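Local coordinates for protein putative sodium:solute symporter (Proteus mirabilis, PDB 5NV9) that uses the inward sodium gradient to drive uptake of the sialic acid N-acetylneuraminic acid across the bacterial inner membrane, moving two sodium ions with each sugar, at residues A[430-435]-A[475-480]; A[419-424]-A[467-472]; A[106-111]-A[253-258]; A[113-118]-A[481-486]. All coordinates share one frame; numbering follows the deposited sequence.

Interaction 1 of 4, residues A[430-435]-A[475-480]. With LMT (dodecyl-beta-D-maltoside), chain E.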
loop_
_atom_site.group_PDB
_atom_site.type_symbol
_atom_site.label_atom_id
_atom_site.label_comp_id
_atom_site.label_asym_id
_atom_site.label_seq_id
_atom_site.Cartn_x
_atom_site.Cartn_y
_atom_site.Cartn_z
ATOM N N ARG A 430 18.229 -7.205 24.445
ATOM C CA ARG A 430 19.100 -8.376 24.512
ATOM C C ARG A 430 19.041 -9.266 23.280
ATOM O O ARG A 430 19.881 -10.131 23.104
ATOM C CB ARG A 430 18.814 -9.214 25.742
ATOM C CG ARG A 430 19.546 -8.669 26.943
ATOM C CD ARG A 430 18.652 -7.706 27.698
ATOM N NE ARG A 430 17.369 -8.361 27.931
ATOM C CZ ARG A 430 16.194 -8.032 27.364
ATOM N NH1 ARG A 430 16.113 -6.993 26.556
ATOM N NH2 ARG A 430 15.080 -8.761 27.633
ATOM N N ALA A 431 18.071 -9.022 22.411
ATOM C CA ALA A 431 17.970 -9.821 21.242
ATOM C C ALA A 431 19.228 -9.628 20.457
ATOM O O ALA A 431 19.808 -8.533 20.487
ATOM C CB ALA A 431 16.752 -9.415 20.411
ATOM N N ASN A 432 19.635 -10.667 19.704
ATOM C CA ASN A 432 20.891 -10.626 19.000
ATOM C C ASN A 432 20.731 -11.354 17.678
ATOM O O ASN A 432 19.649 -11.868 17.375
ATOM C CB ASN A 432 22.023 -11.246 19.916
ATOM C CG ASN A 432 21.622 -12.596 20.519
ATOM O OD1 ASN A 432 21.164 -13.472 19.793
ATOM N ND2 ASN A 432 21.822 -12.774 21.854
ATOM N N ALA A 433 21.787 -11.376 16.874
ATOM C CA ALA A 433 21.726 -11.959 15.547
ATOM C C ALA A 433 21.218 -13.366 15.493
ATOM O O ALA A 433 20.405 -13.783 14.646
ATOM C CB ALA A 433 23.084 -11.886 14.930
ATOM N N GLY A 434 21.714 -14.178 16.408
ATOM C CA GLY A 434 21.289 -15.535 16.419
ATOM C C GLY A 434 19.864 -15.707 16.873
ATOM O O GLY A 434 19.157 -16.477 16.301
ATOM N N SER A 435 19.444 -14.997 17.908
ATOM C CA SER A 435 18.111 -15.139 18.388
ATOM C C SER A 435 17.065 -14.593 17.379
ATOM O O SER A 435 15.943 -15.095 17.289
ATOM C CB SER A 435 17.999 -14.516 19.783
ATOM O OG SER A 435 17.617 -13.155 19.770
ATOM N N ILE A 475 13.261 -15.145 24.185
ATOM C CA ILE A 475 13.634 -16.232 25.076
ATOM C C ILE A 475 14.955 -16.934 24.732
ATOM O O ILE A 475 15.603 -17.420 25.632
ATOM C CB ILE A 475 12.462 -17.261 25.289
ATOM C CG1 ILE A 475 12.060 -17.930 23.998
ATOM C CG2 ILE A 475 11.265 -16.591 25.926
ATOM C CD1 ILE A 475 10.693 -18.621 24.050
ATOM N N THR A 476 15.352 -17.024 23.465
ATOM C CA THR A 476 16.642 -17.605 23.060
ATOM C C THR A 476 17.869 -16.708 23.015
ATOM O O THR A 476 18.964 -17.223 22.778
ATOM C CB THR A 476 16.555 -18.264 21.673
ATOM O OG1 THR A 476 16.294 -17.293 20.662
ATOM C CG2 THR A 476 15.456 -19.291 21.673
ATOM N N ALA A 477 17.684 -15.401 23.172
ATOM C CA ALA A 477 18.788 -14.406 23.280
ATOM C C ALA A 477 19.971 -14.833 24.185
ATOM O O ALA A 477 21.104 -14.647 23.794
ATOM C CB ALA A 477 18.239 -13.052 23.738
ATOM N N PRO A 478 19.710 -15.406 25.382
ATOM C CA PRO A 478 20.863 -15.778 26.241
ATOM C C PRO A 478 21.691 -16.957 25.744
ATOM O O PRO A 478 22.791 -17.224 26.265
ATOM C CB PRO A 478 20.203 -16.130 27.581
ATOM C CG PRO A 478 18.875 -15.479 27.570
ATOM C CD PRO A 478 18.437 -15.421 26.144
ATOM N N LEU A 479 21.198 -17.663 24.736
ATOM C CA LEU A 479 21.969 -18.752 24.133
ATOM C C LEU A 479 23.038 -18.380 23.121
ATOM O O LEU A 479 23.786 -19.264 22.682
ATOM C CB LEU A 479 21.027 -19.696 23.414
ATOM C CG LEU A 479 19.861 -20.217 24.253
ATOM C CD1 LEU A 479 18.857 -20.948 23.341
ATOM C CD2 LEU A 479 20.430 -21.097 25.333
ATOM N N PHE A 480 23.058 -17.121 22.699
ATOM C CA PHE A 480 23.982 -16.627 21.690
ATOM C C PHE A 480 24.815 -15.483 22.311
ATOM O O PHE A 480 24.477 -14.961 23.386
ATOM C CB PHE A 480 23.237 -16.102 20.428
ATOM C CG PHE A 480 22.330 -17.111 19.790
ATOM C CD1 PHE A 480 22.844 -18.087 18.939
ATOM C CD2 PHE A 480 20.963 -17.097 20.026
ATOM C CE1 PHE A 480 22.023 -19.048 18.406
ATOM C CE2 PHE A 480 20.139 -18.054 19.470
ATOM C CZ PHE A 480 20.673 -19.048 18.687
HETATM C C1B LMT E . 30.331 -19.597 20.432
HETATM C C2B LMT E . 31.682 -19.528 19.726
HETATM C C3B LMT E . 32.514 -20.728 20.133
HETATM C C4B LMT E . 32.730 -20.658 21.632
HETATM C C5B LMT E . 31.387 -20.454 22.375
HETATM C C6B LMT E . 31.619 -20.147 23.846
HETATM O O1B LMT E . 29.810 -20.889 20.206
HETATM O O2B LMT E . 31.490 -19.499 18.298
HETATM O O3B LMT E . 33.782 -20.759 19.478
HETATM O "O4'" LMT E . 33.424 -21.869 22.020
HETATM O O5B LMT E . 30.542 -19.435 21.823
HETATM O O6B LMT E . 32.280 -21.319 24.308
HETATM C "C1'" LMT E . 25.705 -21.166 19.265
HETATM C "C2'" LMT E . 26.096 -20.549 20.619
HETATM C "C3'" LMT E . 27.513 -20.035 20.666
HETATM C "C4'" LMT E . 28.427 -21.124 20.133
HETATM C "C5'" LMT E . 28.011 -21.281 18.692
HETATM C "C6'" LMT E . 28.611 -22.324 17.828
HETATM O "O1'" LMT E . 24.732 -22.191 19.272
HETATM O "O2'" LMT E . 25.386 -19.355 20.932
HETATM O "O3'" LMT E . 27.708 -19.598 22.003
HETATM O "O5'" LMT E . 26.765 -21.923 18.723
HETATM O "O6'" LMT E . 27.438 -22.922 17.191
HETATM C C1 LMT E . 23.506 -21.789 19.814
HETATM C C2 LMT E . 22.997 -22.857 20.741
HETATM C C3 LMT E . 21.551 -22.488 21.023
HETATM C C4 LMT E . 20.646 -22.744 19.841
HETATM C C5 LMT E . 19.214 -22.627 20.300
HETATM C C6 LMT E . 18.239 -23.267 19.339
HETATM C C7 LMT E . 17.019 -23.673 20.166
HETATM C C8 LMT E . 16.043 -24.543 19.376
HETATM C C9 LMT E . 15.139 -23.697 18.485
HETATM C C10 LMT E . 14.939 -24.331 17.107
HETATM C C11 LMT E . 13.493 -24.180 16.653
HETATM C C12 LMT E . 13.425 -23.726 15.218
#

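Interaction 2 of 4, residues A[419-424]-A[467-472]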
loop_
_atom_site.group_PDB
_atom_site.type_symbol
_atom_site.label_atom_id
_atom_site.label_comp_id
_atom_site.label_asym_id
_atom_site.label_seq_id
_atom_site.Cartn_x
_atom_site.Cartn_y
_atom_site.Cartn_z
ATOM N N THR A 419 8.223 -7.936 10.040
ATOM C CA THR A 419 7.791 -6.904 10.971
ATOM C C THR A 419 8.220 -7.249 12.404
ATOM O O THR A 419 8.571 -6.352 13.208
ATOM C CB THR A 419 6.257 -6.764 10.958
ATOM O OG1 THR A 419 5.789 -6.363 9.661
ATOM C CG2 THR A 419 5.796 -5.801 12.005
ATOM N N GLY A 420 8.163 -8.539 12.749
ATOM C CA GLY A 420 8.643 -8.969 14.073
ATOM C C GLY A 420 10.126 -8.644 14.317
ATOM O O GLY A 420 10.544 -8.321 15.437
ATOM N N LEU A 421 10.937 -8.827 13.271
ATOM C CA LEU A 421 12.332 -8.516 13.331
ATOM C C LEU A 421 12.579 -7.090 13.754
ATOM O O LEU A 421 13.479 -6.887 14.548
ATOM C CB LEU A 421 13.043 -8.801 12.021
ATOM C CG LEU A 421 13.273 -10.279 11.660
ATOM C CD1 LEU A 421 13.642 -10.456 10.181
ATOM C CD2 LEU A 421 14.372 -10.884 12.511
ATOM N N PHE A 422 11.819 -6.116 13.205
ATOM C CA PHE A 422 11.923 -4.737 13.609
ATOM C C PHE A 422 11.482 -4.508 15.045
ATOM O O PHE A 422 12.111 -3.730 15.773
ATOM C CB PHE A 422 11.179 -3.722 12.619
ATOM C CG PHE A 422 11.890 -3.531 11.291
ATOM C CD1 PHE A 422 11.695 -4.396 10.265
ATOM C CD2 PHE A 422 12.792 -2.499 11.106
ATOM C CE1 PHE A 422 12.366 -4.241 9.052
ATOM C CE2 PHE A 422 13.447 -2.320 9.913
ATOM C CZ PHE A 422 13.240 -3.200 8.885
HETATM N N MSE A 423 10.383 -5.120 15.444
HETATM C CA MSE A 423 9.875 -4.967 16.826
HETATM C C MSE A 423 10.872 -5.502 17.812
HETATM O O MSE A 423 11.186 -4.876 18.825
HETATM C CB MSE A 423 8.562 -5.732 17.022
HETATM C CG MSE A 423 7.434 -5.177 16.173
HETATM SE SE MSE A 423 5.728 -6.119 16.489
HETATM C CE MSE A 423 5.661 -5.564 18.351
ATOM N N LEU A 424 11.447 -6.632 17.462
ATOM C CA LEU A 424 12.471 -7.317 18.313
ATOM C C LEU A 424 13.741 -6.472 18.454
ATOM O O LEU A 424 14.200 -6.205 19.544
ATOM C CB LEU A 424 12.810 -8.674 17.703
ATOM C CG LEU A 424 13.853 -9.507 18.468
ATOM C CD1 LEU A 424 13.218 -10.015 19.721
ATOM C CD2 LEU A 424 14.396 -10.645 17.638
HETATM N N MSE A 467 4.624 -11.954 16.333
HETATM C CA MSE A 467 4.832 -12.316 17.753
HETATM C C MSE A 467 5.738 -13.546 17.921
HETATM O O MSE A 467 6.368 -13.703 18.958
HETATM C CB MSE A 467 3.509 -12.453 18.476
HETATM C CG MSE A 467 2.790 -11.114 18.623
HETATM SE SE MSE A 467 3.948 -9.711 19.435
HETATM C CE MSE A 467 4.463 -10.735 21.038
ATOM N N SER A 468 5.816 -14.408 16.899
ATOM C CA SER A 468 6.701 -15.556 16.912
ATOM C C SER A 468 8.194 -15.112 16.904
ATOM O O SER A 468 9.048 -15.679 17.592
ATOM C CB SER A 468 6.472 -16.445 15.685
ATOM O OG SER A 468 5.323 -17.273 15.764
ATOM N N VAL A 469 8.525 -14.113 16.073
ATOM C CA VAL A 469 9.851 -13.561 16.050
ATOM C C VAL A 469 10.167 -12.925 17.422
ATOM O O VAL A 469 11.249 -13.170 18.009
ATOM C CB VAL A 469 10.048 -12.552 14.860
ATOM C CG1 VAL A 469 11.443 -11.970 14.902
ATOM C CG2 VAL A 469 9.906 -13.250 13.519
ATOM N N VAL A 470 9.239 -12.124 17.943
ATOM C CA VAL A 470 9.446 -11.417 19.199
ATOM C C VAL A 470 9.680 -12.415 20.338
ATOM O O VAL A 470 10.658 -12.308 21.111
ATOM C CB VAL A 470 8.314 -10.422 19.522
ATOM C CG1 VAL A 470 8.437 -9.843 20.937
ATOM C CG2 VAL A 470 8.320 -9.246 18.560
ATOM N N ILE A 471 8.799 -13.384 20.464
ATOM C CA ILE A 471 8.894 -14.325 21.556
ATOM C C ILE A 471 10.127 -15.255 21.409
ATOM O O ILE A 471 10.946 -15.331 22.314
ATOM C CB ILE A 471 7.560 -15.087 21.748
ATOM C CG1 ILE A 471 6.442 -14.112 22.145
ATOM C CG2 ILE A 471 7.701 -16.157 22.797
ATOM C CD1 ILE A 471 5.061 -14.717 21.910
ATOM N N ALA A 472 10.305 -15.924 20.268
ATOM C CA ALA A 472 11.425 -16.812 20.140
ATOM C C ALA A 472 12.705 -16.001 20.223
ATOM O O ALA A 472 13.692 -16.450 20.815
ATOM C CB ALA A 472 11.354 -17.617 18.841
#

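Interaction 3 of 4, residues A[106-111]-A[253-258]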
loop_
_atom_site.group_PDB
_atom_site.type_symbol
_atom_site.label_atom_id
_atom_site.label_comp_id
_atom_site.label_asym_id
_atom_site.label_seq_id
_atom_site.Cartn_x
_atom_site.Cartn_y
_atom_site.Cartn_z
ATOM N N THR A 106 19.307 4.041 2.742
ATOM C CA THR A 106 18.624 3.988 1.493
ATOM C C THR A 106 17.478 2.958 1.638
ATOM O O THR A 106 16.301 3.305 1.431
ATOM C CB THR A 106 19.604 3.667 0.345
ATOM O OG1 THR A 106 20.333 4.855 0.065
ATOM C CG2 THR A 106 18.887 3.215 -0.936
ATOM N N SER A 107 17.821 1.757 2.100
ATOM C CA SER A 107 16.837 0.670 2.361
ATOM C C SER A 107 16.599 0.531 3.870
ATOM O O SER A 107 17.531 0.515 4.633
ATOM C CB SER A 107 17.347 -0.655 1.798
ATOM O OG SER A 107 16.542 -1.743 2.159
ATOM N N ALA A 108 15.352 0.398 4.263
ATOM C CA ALA A 108 14.987 0.157 5.667
ATOM C C ALA A 108 15.691 -1.029 6.306
ATOM O O ALA A 108 15.993 -0.993 7.550
ATOM C CB ALA A 108 13.476 -0.030 5.773
ATOM N N TYR A 109 16.002 -2.031 5.475
ATOM C CA TYR A 109 16.527 -3.350 5.951
ATOM C C TYR A 109 17.999 -3.252 6.399
ATOM O O TYR A 109 18.529 -4.116 7.108
ATOM C CB TYR A 109 16.194 -4.462 4.937
ATOM C CG TYR A 109 14.735 -4.380 4.601
ATOM C CD1 TYR A 109 13.755 -4.527 5.608
ATOM C CD2 TYR A 109 14.303 -3.956 3.308
ATOM C CE1 TYR A 109 12.396 -4.339 5.317
ATOM C CE2 TYR A 109 12.944 -3.783 3.019
ATOM C CZ TYR A 109 11.997 -3.929 4.024
ATOM O OH TYR A 109 10.659 -3.714 3.735
ATOM N N GLU A 110 18.630 -2.143 6.057
ATOM C CA GLU A 110 19.973 -1.825 6.582
ATOM C C GLU A 110 19.957 -1.732 8.085
ATOM O O GLU A 110 20.948 -2.069 8.716
ATOM C CB GLU A 110 20.489 -0.465 6.048
ATOM C CG GLU A 110 20.790 -0.426 4.568
ATOM C CD GLU A 110 20.984 0.997 3.990
ATOM O OE1 GLU A 110 21.489 1.911 4.676
ATOM O OE2 GLU A 110 20.640 1.211 2.816
ATOM N N TYR A 111 18.864 -1.242 8.663
ATOM C CA TYR A 111 18.744 -1.243 10.117
ATOM C C TYR A 111 18.994 -2.674 10.702
ATOM O O TYR A 111 19.670 -2.809 11.733
ATOM C CB TYR A 111 17.377 -0.698 10.578
ATOM C CG TYR A 111 17.096 -1.015 12.006
ATOM C CD1 TYR A 111 17.665 -0.253 13.009
ATOM C CD2 TYR A 111 16.304 -2.144 12.369
ATOM C CE1 TYR A 111 17.464 -0.574 14.346
ATOM C CE2 TYR A 111 16.117 -2.482 13.692
ATOM C CZ TYR A 111 16.690 -1.699 14.680
ATOM O OH TYR A 111 16.478 -1.994 16.012
ATOM N N ALA A 253 8.163 -1.517 8.704
ATOM C CA ALA A 253 8.924 -2.621 8.123
ATOM C C ALA A 253 8.812 -2.664 6.624
ATOM O O ALA A 253 9.387 -3.549 6.047
ATOM C CB ALA A 253 8.464 -3.956 8.729
ATOM N N SER A 254 8.129 -1.693 6.001
ATOM C CA SER A 254 7.824 -1.733 4.584
ATOM C C SER A 254 8.516 -0.556 3.901
ATOM O O SER A 254 8.254 0.598 4.232
ATOM C CB SER A 254 6.316 -1.689 4.392
ATOM O OG SER A 254 5.990 -2.004 3.067
ATOM N N GLN A 255 9.413 -0.869 2.973
ATOM C CA GLN A 255 10.253 0.126 2.336
ATOM C C GLN A 255 9.489 1.227 1.605
ATOM O O GLN A 255 9.992 2.351 1.521
ATOM C CB GLN A 255 11.229 -0.576 1.388
ATOM C CG GLN A 255 12.103 0.379 0.547
ATOM C CD GLN A 255 13.129 1.201 1.331
ATOM O OE1 GLN A 255 13.244 1.100 2.567
ATOM N NE2 GLN A 255 13.811 2.101 0.625
ATOM N N ASP A 256 8.314 0.919 1.024
ATOM C CA ASP A 256 7.562 1.956 0.260
ATOM C C ASP A 256 7.135 3.151 1.146
ATOM O O ASP A 256 7.148 4.288 0.687
ATOM C CB ASP A 256 6.382 1.362 -0.541
ATOM C CG ASP A 256 5.367 0.632 0.332
ATOM O OD1 ASP A 256 5.706 0.057 1.445
ATOM O OD2 ASP A 256 4.203 0.611 -0.135
ATOM N N VAL A 257 6.800 2.894 2.414
ATOM C CA VAL A 257 6.481 3.949 3.352
ATOM C C VAL A 257 7.742 4.531 4.056
ATOM O O VAL A 257 7.976 5.756 4.072
ATOM C CB VAL A 257 5.422 3.460 4.328
ATOM C CG1 VAL A 257 5.281 4.437 5.499
ATOM C CG2 VAL A 257 4.088 3.356 3.610
ATOM N N VAL A 258 8.589 3.643 4.549
ATOM C CA VAL A 258 9.754 4.014 5.319
ATOM C C VAL A 258 10.666 4.921 4.530
ATOM O O VAL A 258 11.265 5.846 5.057
ATOM C CB VAL A 258 10.564 2.759 5.827
ATOM C CG1 VAL A 258 11.826 3.223 6.498
ATOM C CG2 VAL A 258 9.776 1.974 6.841
#

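Interaction 4 of 4, residues A[113-118]-A[481-486]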
loop_
_atom_site.group_PDB
_atom_site.type_symbol
_atom_site.label_atom_id
_atom_site.label_comp_id
_atom_site.label_asym_id
_atom_site.label_seq_id
_atom_site.Cartn_x
_atom_site.Cartn_y
_atom_site.Cartn_z
ATOM N N GLU A 113 20.763 -5.217 9.548
ATOM C CA GLU A 113 22.155 -5.585 9.581
ATOM C C GLU A 113 22.846 -4.817 10.690
ATOM O O GLU A 113 23.601 -5.418 11.459
ATOM C CB GLU A 113 22.882 -5.399 8.255
ATOM C CG GLU A 113 24.374 -5.648 8.376
ATOM C CD GLU A 113 25.048 -6.089 7.095
ATOM O OE1 GLU A 113 24.531 -5.875 5.977
ATOM O OE2 GLU A 113 26.117 -6.716 7.221
ATOM N N ALA A 114 22.603 -3.527 10.815
ATOM C CA ALA A 114 23.182 -2.762 11.926
ATOM C C ALA A 114 22.820 -3.287 13.317
ATOM O O ALA A 114 23.638 -3.253 14.207
ATOM C CB ALA A 114 22.785 -1.297 11.825
ATOM N N ARG A 115 21.578 -3.757 13.509
ATOM C CA ARG A 115 21.076 -4.216 14.803
ATOM C C ARG A 115 21.443 -5.673 15.054
ATOM O O ARG A 115 21.730 -6.050 16.205
ATOM C CB ARG A 115 19.531 -4.068 14.820
ATOM C CG ARG A 115 18.829 -4.606 16.041
ATOM C CD ARG A 115 19.337 -3.881 17.301
ATOM N NE ARG A 115 18.677 -4.395 18.469
ATOM C CZ ARG A 115 19.058 -5.477 19.126
ATOM N NH1 ARG A 115 20.135 -6.130 18.743
ATOM N NH2 ARG A 115 18.362 -5.901 20.171
ATOM N N PHE A 116 21.370 -6.483 13.981
ATOM C CA PHE A 116 21.521 -7.913 14.008
ATOM C C PHE A 116 22.653 -8.353 13.084
ATOM O O PHE A 116 23.868 -8.107 13.370
ATOM C CB PHE A 116 20.174 -8.594 13.638
ATOM C CG PHE A 116 19.082 -8.370 14.659
ATOM C CD1 PHE A 116 19.317 -8.586 16.004
ATOM C CD2 PHE A 116 17.795 -7.967 14.259
ATOM C CE1 PHE A 116 18.307 -8.376 16.951
ATOM C CE2 PHE A 116 16.795 -7.797 15.181
ATOM C CZ PHE A 116 17.048 -7.981 16.536
ATOM N N ASP A 117 22.332 -8.961 11.963
ATOM C CA ASP A 117 23.393 -9.156 10.951
ATOM C C ASP A 117 22.768 -9.223 9.543
ATOM O O ASP A 117 21.577 -8.938 9.397
ATOM C CB ASP A 117 24.241 -10.380 11.291
ATOM C CG ASP A 117 23.483 -11.664 11.174
ATOM O OD1 ASP A 117 22.329 -11.645 10.730
ATOM O OD2 ASP A 117 24.048 -12.717 11.533
ATOM N N VAL A 118 23.570 -9.590 8.541
ATOM C CA VAL A 118 23.135 -9.621 7.184
ATOM C C VAL A 118 22.037 -10.646 6.893
ATOM O O VAL A 118 21.297 -10.482 5.928
ATOM C CB VAL A 118 24.362 -9.810 6.237
ATOM C CG1 VAL A 118 24.881 -11.239 6.238
ATOM C CG2 VAL A 118 24.048 -9.336 4.844
ATOM N N ALA A 481 25.908 -15.113 21.645
ATOM C CA ALA A 481 26.764 -13.996 22.058
ATOM C C ALA A 481 25.948 -12.708 22.270
ATOM O O ALA A 481 24.926 -12.514 21.585
ATOM C CB ALA A 481 27.827 -13.742 20.993
ATOM N N PRO A 482 26.389 -11.841 23.212
ATOM C CA PRO A 482 25.652 -10.652 23.592
ATOM C C PRO A 482 25.296 -9.723 22.431
ATOM O O PRO A 482 26.030 -9.631 21.448
ATOM C CB PRO A 482 26.587 -9.964 24.596
ATOM C CG PRO A 482 27.279 -11.100 25.268
ATOM C CD PRO A 482 27.540 -12.058 24.130
ATOM N N ALA A 483 24.190 -9.006 22.597
ATOM C CA ALA A 483 23.612 -8.151 21.518
ATOM C C ALA A 483 24.551 -7.052 21.089
ATOM O O ALA A 483 25.284 -6.558 21.927
ATOM C CB ALA A 483 22.345 -7.537 21.996
ATOM N N LYS A 484 24.501 -6.646 19.808
ATOM C CA LYS A 484 25.206 -5.476 19.386
ATOM C C LYS A 484 24.573 -4.275 20.041
ATOM O O LYS A 484 23.372 -4.254 20.306
ATOM C CB LYS A 484 25.256 -5.341 17.873
ATOM C CG LYS A 484 26.007 -6.482 17.226
ATOM C CD LYS A 484 26.486 -6.131 15.846
ATOM C CE LYS A 484 25.331 -5.970 14.899
ATOM N NZ LYS A 484 25.812 -6.338 13.544
ATOM N N GLN A 485 25.415 -3.305 20.357
ATOM C CA GLN A 485 25.016 -2.183 21.186
ATOM C C GLN A 485 24.067 -1.202 20.418
ATOM O O GLN A 485 22.929 -1.010 20.834
ATOM C CB GLN A 485 26.300 -1.526 21.772
ATOM C CG GLN A 485 26.213 -0.069 22.208
ATOM C CD GLN A 485 25.143 0.183 23.235
ATOM O OE1 GLN A 485 24.520 -0.751 23.750
ATOM N NE2 GLN A 485 24.956 1.455 23.586
ATOM N N LEU A 486 24.524 -0.618 19.303
ATOM C CA LEU A 486 23.761 0.375 18.486
ATOM C C LEU A 486 23.170 1.597 19.264
ATOM O O LEU A 486 21.978 1.672 19.489
ATOM C CB LEU A 486 22.681 -0.336 17.637
ATOM C CG LEU A 486 22.256 0.429 16.361
ATOM C CD1 LEU A 486 23.467 0.658 15.447
ATOM C CD2 LEU A 486 21.149 -0.274 15.582
HETATM O O HOH W 1 22.733 -7.962 17.909
#

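Interaction 1 of 4, residues A[430-435]-A[475-480]
Phe480 lays its ring flat on the backbone of Gly434, so the first turn of a transmembrane helix is met by an aromatic face. This CH-pi contact puts Gly434 CA 3.8 Å from the centroid of the Phe480 ring, only 8° off the ring normal. With only hydrogens on its CA, Gly434 lets the ring lie directly against the backbone. The turn is opened by a capping box, formed by Asn432 and Ser435 at the cytoplasmic start of helix 433-452. Asn432 OD1 accepts from Ser435 N at 3.0 Å, while Ser435 OG receives Asn432 N at 3.2 Å and is also bonded to Gly473 O of helix 459-475. Asparagine has a second use for its amide: ND2 gives a hydrogen bond of 2.8 Å to Ala477 O, with the acceptor close to the amide plane. A chi1 of 49° tucks CG between the backbone N and carbonyl carbon, placing the amide where OD1 reaches the cap and ND2 reaches the 3-10 turn 477-479. The amide stands almost perpendicular to the Phe480 ring, their planes 79° apart. Ser435 is small enough for its CB to lie against Thr476, whose OG1 is bonded to Ala472 O. A dodecyl maltoside molecule lies beside Leu479 and Phe480, with its carbon C1 approaching the ring obliquely. Further back in the same segment, the compact methyl of Ala477 reaches the backbone of the loop, CB resting 3.4 Å from Arg430 O.

Interaction 2 of 4, residues A[419-424]-A[467-472]
Val469 points at helix 415-427 and sets its CG1 methyl against the backbone of Gly420. That methyl lies 3.6 Å from Gly420 C and equally close to Leu421 N. With chi1 at 178°, CG1 is anti to the backbone N of Val469 and extends across to the facing helix. Gly420, with no side chain, lets Val469 CB and CG1 come down onto its backbone. Leu421 departs from the contact at its own CB, yet its CD2 returns to the flank of the same valine methyl, 3.9 Å from Val469 CG1, and the two side chains cross at a slant. Val470 is turned along the interface: its CG2 meets CB of Met423, present as selenomethionine, at 3.8 Å and also lies near Gly420 O. The packing joins helix 415-427 to helix 459-475, the last transmembrane helix, in a protein of LeuT fold; both come later in the chain than the residues of the substrate and sodium sites. Their local axes approach to 7.7 Å and cross at -38°, running broadly in the same direction. Gly420 CA lies 5.1 Å from Val469 CA, a closeness consistent with glycine at 420. One turn further on, Leu424 spreads its two methyls over the facing backbone: CD1 is 3.7 Å from Val470 O, whereas CD2 faces Val469 O. These branched aliphatic groups suit a buried face between helices, and no hydrogen bond links the two segments. Helix 433-452 touches the same residues, with Ala436 and Ile440 against Leu421 and Ser443 against Val469.

Interaction 3 of 4, residues A[106-111]-A[253-258]
Gln255 inserts its side-chain amide between the peptides of Thr106 and Ala108 and pairs with both. Its OE1 takes the hydrogen of Ala108 N at 2.8 Å, the donor lying above the carbonyl plane, and its NE2 gives to Thr106 O at 2.9 Å with an N-H...O angle of 149°. NE2 also bonds to Ser353 OG of helix 328-361. A bend at chi2, 67°, turns the amide so that both its atoms face the 106-111 backbone. Tyr109 reaches back: its hydroxyl donates to Ala253 O at 2.6 Å, with that oxygen at the ring edge, and receives a weak bond from Gln255 N. The contact joins the type I turn Ser107-Glu110, leading into helix 110-115, to the start of helix 255-258 on the cytoplasmic side of this LeuT-fold transporter. A capping box orders the turn: Ser107 N gives to Glu110 OE2, and Ser107 OG takes a weak bond from Tyr109 N while bonding more firmly to Asp358. Thr106 N reaches OE2 from the same carboxylate face. Ala108 is small enough to let the two segments approach closely, its CB packing 3.7 Å from Val258 CG1. Just after helix 236-253, within its own segment, Ser254 OG donates to Asp256 OD1 at 2.6 Å. In this buried setting backbone groups of one segment meet polar side-chain atoms of the other, which suggests that directional bonds, more than apolar packing, set the register.

Interaction 4 of 4, residues A[113-118]-A[481-486]
Lys484 lies across the C-terminal end of helix 110-115 and ends among the carbonyl oxygens there. Its CB faces Arg115 O at 4.0 Å, and from there the chain heads for the helix end. CD draws near Phe116 O, and CE lies 3.0 Å from Phe116 O and 3.3 Å from Ala114 O. A bend at chi3, -68°, brings NZ to its two acceptors: Phe116 O at 2.6 Å, and Glu113 O at 3.2 Å, the latter approached almost along the carbonyl axis. Lysine suits the position because carbonyls of the last turn and of the residue just after it are available as acceptors, and a positive group there is probably favoured by the helix dipole. The carboxylate of Glu113 is engaged instead by Arg121 and Arg362. A water bridges the two backbones, giving to Arg115 O and accepting from Lys484 N at 2.9 Å. Next to the lysine, Leu486 supplies the apolar part, with CD2 4.0 Å from Arg115 CA and CD1 beside the methyl of Ala114. The Arg115 side chain turns inward, its CG over the centre of the Phe116 ring, and its NE and NH1 bond to Gly425 O and Ala431 O. The cytoplasmic tail after helix 459-475 thus runs along the end of helix 110-115, while Arg115 ties that end to the loop joining helices 415-427 and 433-452, and Phe116 rests on Ala436 of the latter helix.

Interactions 1, 2 and 4 gather round the loop between helices 415-427 and 433-452. Ala431 CB of interaction 1 packs 3.5 Å from Leu424 CG of interaction 2, and Asn432 C of interaction 1 lies 3.5 Å from Phe116 CD1 of interaction 4. Phe116 also touches Leu421 and Leu424. Interaction 3 joins this cluster through Phe422, whose CZ is 3.6 Å from Tyr109 CD1, and shares helix 110-115 with interaction 4, their centres about 17 Å apart. It is the contact nearest the substrate site: the Ser254 side chain is about 9 Å from bound sialic acid, and that of Gln255 about 12 Å from a sodium ion. The other three lie away from these sites.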